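Local coordinates for probable hydrolase (Pseudomonas aeruginosa, PDB 7AL6), which is of unknown function but has the alpha/beta hydrolase fold and is probably a hydrolase, possibly a lipolytic enzyme, at residues Pro29-His34 against Glu94-Leu99; Leu99-Gly104 against Gly262-Leu267. All coordinates share one frame; numbering follows the deposited sequence.

Interaction 1. Residues Pro29-His34 against Glu94-Leu99; sequences PVIALH and ERFSLL
Ile31 is gripped by both its backbone polar atoms: its N donates to Ser97 O at 3.0 Å, and its O accepts from Leu99 N at the same distance. Ser97 N to Pro29 O and Leu33 N to Leu99 O, the latter at 2.8 Å, extend this parallel ladder. CA-H groups of Val30 and Ala32 add weaker contacts to the same carbonyls of Ser97 and Leu99. Where the ladder begins, a water donates to Pro29 O and accepts from Ser97 OG. Strands 28-33 and 96-101 are neighbours in the mainly parallel central sheet of the alpha/beta hydrolase fold, and the short segments here twist by 29°. On one face Val30 CG1, anti to the backbone N (chi1 -179°), leans on Leu99 CB at 3.8 Å. On the opposite face, which carries Ile31 and Leu98, Leu98 CD2 reaches Ile31 CB at 3.8 Å and also meets the Phe96 ring edge in its plane, while Ile31 CD1 comes obliquely to Phe96 CD2 at 3.9 Å. Helix 77-91 packs over this face, Val84 touching Ile31, Leu33 and Leu98; helix 103-114 adds Leu111 against Leu98.

Interaction 2. Residues Leu99-Gly104 against Gly262-Leu267; sequences LGHSMG and GHHLHL
The His101 ring is enclosed on both faces: Ser102 CB lies over the centre of one, and His266 CE1 sits 3.3 Å above the plane on the other. His263 O and His264 meet its edge. The rings of His101 and His266 meet obliquely, whereas His101 turns its edge to the face of His264, its CE1 coming within 3.5 Å of His264 NE2, toward the rim. His263 has His101 NE2 over one face and Ser102 OG at its edge, in plane.

Two hydrogen bonds tie the segments together. His101 NE2 donates to His263 O at 2.8 Å, close to its own ring plane but 38° out of the carbonyl plane, a bond that fixes the ring's rotation. Ser102 OG and His263 NE2 also stand 2.8 Å apart; either may donate. OG, trans to the backbone N of Ser102, is placed to meet His263 NE2 at the edge of its ring. The other polar ends have partners outside the two segments: His263 ND1 bonds to Asp126 OD2, His264 NE2 to Asp38 OD2, and His266 NE2 to Ser42 OG, so each of these rings is held from outside the cluster.

Ser102 has the strained backbone (phi 53°, psi -121°) of a sharp turn between strand 96-101 and helix 103-114, flanked by Gly100 and Gly104 in a GxSxG sequence. This is consistent with the nucleophile elbow of alpha/beta hydrolases, and Ser102, His263 and Asp126 probably form the Ser-His-Asp catalytic triad.

In the fold
Strand 96-101 runs through both contacts, whose centres are about 15 Å apart. Interaction 1 comes first along the chain and lies within the central sheet, where this strand sits beside strand 28-33; interaction 2 follows at the strand's C-terminal end and reaches forward to the loop and short helix 265-268, late in the sequence. Leu99 belongs to both, and the ladder of interaction 1 continues into interaction 2 through a probable hydrogen bond from His101 N to Leu33 O, 2.9 Å long, with Leu33 CD1 packing on Gly104 O. The central sheet thus leads directly to the probable catalytic elbow, the usual placement of the nucleophile in alpha/beta hydrolases.

Interaction 1. Residues Pro29-His34 against Glu94-Leu99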
ATOM      1  N   PRO A  29      17.300  -3.641 -28.530  1.00 29.13           N
ATOM      2  CA  PRO A  29      16.327  -3.420 -27.438  1.00 30.13           C
ATOM      3  C   PRO A  29      15.272  -2.371 -27.789  1.00 28.30           C
ATOM      4  O   PRO A  29      15.588  -1.215 -28.076  1.00 26.74           O
ATOM      5  CB  PRO A  29      17.202  -2.977 -26.269  1.00 26.26           C
ATOM      6  CG  PRO A  29      18.534  -2.456 -26.926  1.00 34.94           C
ATOM      7  CD  PRO A  29      18.688  -3.266 -28.174  1.00 31.34           C
ATOM      8  N   VAL A  30      14.004  -2.774 -27.676  1.00 25.57           N
ATOM      9  CA  VAL A  30      12.842  -1.916 -27.925  1.00 28.95           C
ATOM     10  C   VAL A  30      11.800  -2.132 -26.829  1.00 26.94           C
ATOM     11  O   VAL A  30      11.436  -3.271 -26.533  1.00 25.21           O
ATOM     12  CB  VAL A  30      12.212  -2.226 -29.303  1.00 27.30           C
ATOM     13  CG1 VAL A  30      11.022  -1.313 -29.554  1.00 25.52           C
ATOM     14  CG2 VAL A  30      13.242  -2.112 -30.397  1.00 29.02           C
ATOM     15  N   ILE A  31      11.292  -1.045 -26.250  1.00 22.53           N
ATOM     16  CA  ILE A  31      10.085  -1.089 -25.425  1.00 24.08           C
ATOM     17  C   ILE A  31       8.919  -0.569 -26.254  1.00 27.70           C
ATOM     18  O   ILE A  31       8.998   0.532 -26.828  1.00 26.03           O
ATOM     19  CB  ILE A  31      10.253  -0.274 -24.128  1.00 23.42           C
ATOM     20  CG1 ILE A  31      11.462  -0.787 -23.372  1.00 22.45           C
ATOM     21  CG2 ILE A  31       9.004  -0.426 -23.230  1.00 25.20           C
ATOM     22  CD1 ILE A  31      11.864   0.105 -22.145  1.00 27.02           C
ATOM     23  N   ALA A  32       7.852  -1.375 -26.346  1.00 21.56           N
ATOM     24  CA  ALA A  32       6.636  -1.021 -27.066  1.00 23.21           C
ATOM     25  C   ALA A  32       5.561  -0.552 -26.097  1.00 24.17           C
ATOM     26  O   ALA A  32       5.218  -1.255 -25.132  1.00 25.06           O
ATOM     27  CB  ALA A  32       6.130  -2.209 -27.892  1.00 29.94           C
ATOM     28  N   LEU A  33       5.010   0.629 -26.375  1.00 21.16           N
ATOM     29  CA  LEU A  33       4.067   1.314 -25.510  1.00 22.00           C
ATOM     30  C   LEU A  33       2.723   1.518 -26.224  1.00 27.14           C
ATOM     31  O   LEU A  33       2.674   2.051 -27.343  1.00 23.58           O
ATOM     32  CB  LEU A  33       4.661   2.657 -25.077  1.00 23.57           C
ATOM     33  CG  LEU A  33       6.061   2.638 -24.462  1.00 22.31           C
ATOM     34  CD1 LEU A  33       6.414   4.078 -24.079  1.00 23.29           C
ATOM     35  CD2 LEU A  33       6.065   1.759 -23.231  1.00 20.63           C
ATOM     36  N   HIS A  34       1.615   1.153 -25.544  1.00 22.47           N
ATOM     37  CA  HIS A  34       0.296   1.121 -26.156  1.00 20.29           C
ATOM     38  C   HIS A  34      -0.484   2.416 -25.876  1.00 23.57           C
ATOM     39  O   HIS A  34      -0.057   3.308 -25.133  1.00 23.60           O
ATOM     40  CB  HIS A  34      -0.487  -0.120 -25.685  1.00 23.75           C
ATOM     41  CG  HIS A  34      -0.678  -0.186 -24.196  1.00 23.19           C
ATOM     42  ND1 HIS A  34      -1.583   0.612 -23.537  1.00 22.66           N
ATOM     43  CD2 HIS A  34      -0.061  -0.934 -23.238  1.00 20.06           C
ATOM     44  CE1 HIS A  34      -1.507   0.381 -22.231  1.00 28.30           C
ATOM     45  NE2 HIS A  34      -0.589  -0.550 -22.025  1.00 20.13           N
ATOM     46  N   GLU A  94      20.873   0.236 -20.932  1.00 31.06           N
ATOM     47  CA  GLU A  94      21.392   1.613 -20.829  1.00 42.92           C
ATOM     48  C   GLU A  94      20.766   2.439 -21.955  1.00 37.62           C
ATOM     49  O   GLU A  94      20.183   3.438 -21.668  1.00 42.25           O
ATOM     50  CB  GLU A  94      22.916   1.623 -20.850  1.00 48.85           C
ATOM     51  CG  GLU A  94      23.505   3.018 -20.888  1.00 66.80           C
ATOM     52  CD  GLU A  94      22.975   3.982 -19.845  1.00 72.73           C
ATOM     53  OE1 GLU A  94      22.908   5.174 -20.128  1.00 75.15           O
ATOM     54  OE2 GLU A  94      22.642   3.537 -18.754  1.00 73.19           O
ATOM     55  N   ARG A  95      20.881   1.997 -23.189  1.00 35.86           N
ATOM     56  CA  ARG A  95      20.281   2.689 -24.343  1.00 39.64           C
ATOM     57  C   ARG A  95      19.247   1.757 -24.953  1.00 39.07           C
ATOM     58  O   ARG A  95      19.456   0.560 -24.951  1.00 32.90           O
ATOM     59  CB  ARG A  95      21.345   3.109 -25.346  1.00 41.73           C
ATOM     60  CG  ARG A  95      22.052   4.396 -24.961  1.00 51.93           C
ATOM     61  CD  ARG A  95      22.930   4.899 -26.076  1.00 54.05           C
ATOM     62  NE  ARG A  95      23.815   3.846 -26.525  1.00 78.96           N
ATOM     63  CZ  ARG A  95      24.916   4.052 -27.233  1.00 83.51           C
ATOM     64  NH1 ARG A  95      25.258   5.281 -27.561  1.00 86.43           N
ATOM     65  NH2 ARG A  95      25.676   3.041 -27.601  1.00 57.85           N
ATOM     66  N   PHE A  96      18.154   2.312 -25.433  1.00 33.10           N
ATOM     67  CA  PHE A  96      17.050   1.514 -25.997  1.00 29.30           C
ATOM     68  C   PHE A  96      16.190   2.389 -26.900  1.00 27.11           C
ATOM     69  O   PHE A  96      16.252   3.579 -26.820  1.00 28.86           O
ATOM     70  CB  PHE A  96      16.208   0.910 -24.878  1.00 23.22           C
ATOM     71  CG  PHE A  96      15.629   1.917 -23.926  1.00 27.63           C
ATOM     72  CD1 PHE A  96      16.360   2.368 -22.848  1.00 25.60           C
ATOM     73  CD2 PHE A  96      14.352   2.402 -24.097  1.00 25.33           C
ATOM     74  CE1 PHE A  96      15.831   3.289 -21.971  1.00 26.52           C
ATOM     75  CE2 PHE A  96      13.822   3.318 -23.214  1.00 29.89           C
ATOM     76  CZ  PHE A  96      14.569   3.770 -22.164  1.00 25.76           C
ATOM     77  N   SER A  97      15.379   1.748 -27.704  1.00 26.67           N
ATOM     78  CA  SER A  97      14.458   2.403 -28.623  1.00 24.57           C
ATOM     79  C   SER A  97      13.038   2.269 -28.106  1.00 30.04           C
ATOM     80  O   SER A  97      12.748   1.419 -27.252  1.00 24.80           O
ATOM     81  CB  SER A  97      14.622   1.808 -30.009  1.00 28.96           C
ATOM     82  OG  SER A  97      15.894   2.251 -30.526  1.00 32.13           O
ATOM     83  N   LEU A  98      12.164   3.156 -28.595  1.00 27.46           N
ATOM     84  CA  LEU A  98      10.741   3.120 -28.277  1.00 25.20           C
ATOM     85  C   LEU A  98       9.871   2.950 -29.519  1.00 30.02           C
ATOM     86  O   LEU A  98      10.145   3.501 -30.593  1.00 25.42           O
ATOM     87  CB  LEU A  98      10.333   4.372 -27.508  1.00 24.02           C
ATOM     88  CG  LEU A  98      10.958   4.472 -26.103  1.00 26.61           C
ATOM     89  CD1 LEU A  98      10.693   5.854 -25.574  1.00 31.22           C
ATOM     90  CD2 LEU A  98      10.498   3.416 -25.154  1.00 31.31           C
ATOM     91  N   LEU A  99       8.830   2.139 -29.359  1.00 24.12           N
ATOM     92  CA  LEU A  99       7.812   1.886 -30.365  1.00 22.07           C
ATOM     93  C   LEU A  99       6.496   2.222 -29.703  1.00 24.92           C
ATOM     94  O   LEU A  99       6.069   1.521 -28.778  1.00 25.65           O
ATOM     95  CB  LEU A  99       7.865   0.438 -30.824  1.00 21.92           C
ATOM     96  CG  LEU A  99       6.661  -0.043 -31.647  1.00 27.24           C
ATOM     97  CD1 LEU A  99       6.436   0.767 -32.934  1.00 33.26           C
ATOM     98  CD2 LEU A  99       6.819  -1.553 -31.987  1.00 29.60           C
TER
HETATM   99  O   HOH W   1      17.416   0.074 -29.789  1.00 29.09           O

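Interaction 2. Residues Leu99-Gly104 against Gly262-Leu267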
ATOM      1  N   LEU A  99       8.830   2.139 -29.359  1.00 24.12           N
ATOM      2  CA  LEU A  99       7.812   1.886 -30.365  1.00 22.07           C
ATOM      3  C   LEU A  99       6.496   2.222 -29.703  1.00 24.92           C
ATOM      4  O   LEU A  99       6.069   1.521 -28.778  1.00 25.65           O
ATOM      5  CB  LEU A  99       7.865   0.438 -30.824  1.00 21.92           C
ATOM      6  CG  LEU A  99       6.661  -0.043 -31.647  1.00 27.24           C
ATOM      7  CD1 LEU A  99       6.436   0.767 -32.934  1.00 33.26           C
ATOM      8  CD2 LEU A  99       6.819  -1.553 -31.987  1.00 29.60           C
ATOM      9  N   GLY A 100       5.871   3.302 -30.100  1.00 21.70           N
ATOM     10  CA  GLY A 100       4.729   3.808 -29.368  1.00 20.47           C
ATOM     11  C   GLY A 100       3.519   4.014 -30.248  1.00 28.67           C
ATOM     12  O   GLY A 100       3.632   4.526 -31.361  1.00 29.46           O
ATOM     13  N   HIS A 101       2.345   3.671 -29.705  1.00 25.61           N
ATOM     14  CA  HIS A 101       1.073   3.881 -30.379  1.00 28.14           C
ATOM     15  C   HIS A 101       0.245   4.880 -29.587  1.00 26.24           C
ATOM     16  O   HIS A 101       0.026   4.714 -28.377  1.00 24.82           O
ATOM     17  CB  HIS A 101       0.285   2.568 -30.583  1.00 30.36           C
ATOM     18  CG  HIS A 101      -1.083   2.801 -31.154  1.00 30.04           C
ATOM     19  ND1 HIS A 101      -2.240   2.561 -30.449  1.00 26.46           N
ATOM     20  CD2 HIS A 101      -1.470   3.308 -32.344  1.00 25.92           C
ATOM     21  CE1 HIS A 101      -3.281   2.915 -31.176  1.00 37.66           C
ATOM     22  NE2 HIS A 101      -2.840   3.368 -32.335  1.00 29.93           N
ATOM     23  N   SER A 102      -0.199   5.931 -30.270  1.00 27.18           N
ATOM     24  CA  SER A 102      -1.102   6.932 -29.707  1.00 28.93           C
ATOM     25  C   SER A 102      -0.560   7.508 -28.402  1.00 32.72           C
ATOM     26  O   SER A 102       0.513   8.133 -28.407  1.00 25.42           O
ATOM     27  CB  SER A 102      -2.498   6.326 -29.539  1.00 27.44           C
ATOM     28  OG  SER A 102      -3.437   7.355 -29.345  1.00 33.06           O
ATOM     29  N   MET A 103      -1.295   7.390 -27.289  1.00 23.22           N
ATOM     30  CA  MET A 103      -0.732   7.846 -26.008  1.00 27.25           C
ATOM     31  C   MET A 103       0.699   7.346 -25.787  1.00 21.01           C
ATOM     32  O   MET A 103       1.532   8.026 -25.162  1.00 23.78           O
ATOM     33  CB  MET A 103      -1.587   7.379 -24.819  1.00 25.20           C
ATOM     34  CG  MET A 103      -1.116   7.967 -23.480  1.00 26.66           C
ATOM     35  SD  MET A 103      -2.073   7.383 -22.028  1.00 26.46           S
ATOM     36  CE  MET A 103      -1.522   5.667 -22.004  1.00 24.24           C
ATOM     37  N   GLY A 104       0.970   6.118 -26.203  1.00 22.16           N
ATOM     38  CA  GLY A 104       2.295   5.566 -26.003  1.00 27.83           C
ATOM     39  C   GLY A 104       3.337   6.280 -26.831  1.00 27.68           C
ATOM     40  O   GLY A 104       4.520   6.309 -26.452  1.00 25.10           O
ATOM     41  N   GLY A 262      -7.477   3.049 -39.997  1.00 32.83           N
ATOM     42  CA  GLY A 262      -7.842   3.841 -38.840  1.00 29.21           C
ATOM     43  C   GLY A 262      -6.693   4.043 -37.850  1.00 24.25           C
ATOM     44  O   GLY A 262      -5.549   3.662 -38.077  1.00 26.62           O
ATOM     45  N   HIS A 263      -7.042   4.639 -36.705  1.00 26.33           N
ATOM     46  CA  HIS A 263      -6.080   4.930 -35.657  1.00 32.07           C
ATOM     47  C   HIS A 263      -5.346   3.686 -35.141  1.00 32.18           C
ATOM     48  O   HIS A 263      -4.169   3.768 -34.747  1.00 28.50           O
ATOM     49  CB  HIS A 263      -6.834   5.597 -34.546  1.00 33.98           C
ATOM     50  CG  HIS A 263      -5.988   6.030 -33.406  1.00 41.93           C
ATOM     51  ND1 HIS A 263      -4.903   6.861 -33.561  1.00 29.86           N
ATOM     52  CD2 HIS A 263      -6.082   5.768 -32.084  1.00 32.61           C
ATOM     53  CE1 HIS A 263      -4.378   7.116 -32.379  1.00 36.28           C
ATOM     54  NE2 HIS A 263      -5.070   6.458 -31.466  1.00 31.11           N
ATOM     55  N   HIS A 264      -5.995   2.529 -35.184  1.00 27.19           N
ATOM     56  CA  HIS A 264      -5.391   1.255 -34.800  1.00 33.44           C
ATOM     57  C   HIS A 264      -4.965   0.449 -36.000  1.00 31.00           C
ATOM     58  O   HIS A 264      -5.034  -0.781 -35.970  1.00 30.12           O
ATOM     59  CB  HIS A 264      -6.361   0.452 -33.940  1.00 33.89           C
ATOM     60  CG  HIS A 264      -6.447   0.933 -32.527  1.00 26.67           C
ATOM     61  ND1 HIS A 264      -7.140   2.067 -32.165  1.00 32.12           N
ATOM     62  CD2 HIS A 264      -5.898   0.441 -31.383  1.00 31.17           C
ATOM     63  CE1 HIS A 264      -7.035   2.248 -30.858  1.00 32.68           C
ATOM     64  NE2 HIS A 264      -6.278   1.278 -30.363  1.00 30.79           N
ATOM     65  N   LEU A 265      -4.449   1.105 -37.057  1.00 29.88           N
ATOM     66  CA  LEU A 265      -4.205   0.391 -38.309  1.00 23.96           C
ATOM     67  C   LEU A 265      -3.280  -0.801 -38.137  1.00 28.28           C
ATOM     68  O   LEU A 265      -3.361  -1.767 -38.911  1.00 27.80           O
ATOM     69  CB  LEU A 265      -3.649   1.343 -39.374  1.00 36.07           C
ATOM     70  CG  LEU A 265      -2.184   1.739 -39.273  1.00 33.98           C
ATOM     71  CD1 LEU A 265      -1.792   2.482 -40.577  1.00 29.31           C
ATOM     72  CD2 LEU A 265      -1.904   2.621 -38.059  1.00 26.80           C
ATOM     73  N   HIS A 266      -2.343  -0.731 -37.203  1.00 28.06           N
ATOM     74  CA  HIS A 266      -1.346  -1.792 -36.915  1.00 24.58           C
ATOM     75  C   HIS A 266      -2.012  -3.025 -36.299  1.00 25.56           C
ATOM     76  O   HIS A 266      -1.416  -4.049 -36.342  1.00 27.06           O
ATOM     77  CB  HIS A 266      -0.227  -1.268 -36.015  1.00 28.77           C
ATOM     78  CG  HIS A 266      -0.688  -0.975 -34.641  1.00 21.89           C
ATOM     79  ND1 HIS A 266      -1.582  -0.016 -34.377  1.00 29.01           N
ATOM     80  CD2 HIS A 266      -0.398  -1.537 -33.466  1.00 27.65           C
ATOM     81  CE1 HIS A 266      -1.813   0.021 -33.095  1.00 32.25           C
ATOM     82  NE2 HIS A 266      -1.102  -0.887 -32.524  1.00 25.20           N
ATOM     83  N   LEU A 267      -3.154  -2.866 -35.650  1.00 25.18           N
ATOM     84  CA  LEU A 267      -3.879  -3.979 -34.991  1.00 32.97           C
ATOM     85  C   LEU A 267      -5.163  -4.403 -35.718  1.00 33.26           C
ATOM     86  O   LEU A 267      -5.509  -5.558 -35.608  1.00 30.38           O
ATOM     87  CB  LEU A 267      -4.213  -3.529 -33.577  1.00 25.97           C
ATOM     88  CG  LEU A 267      -4.994  -4.526 -32.737  1.00 28.64           C
ATOM     89  CD1 LEU A 267      -4.122  -5.691 -32.361  1.00 28.37           C
ATOM     90  CD2 LEU A 267      -5.567  -3.857 -31.520  1.00 23.94           C
TER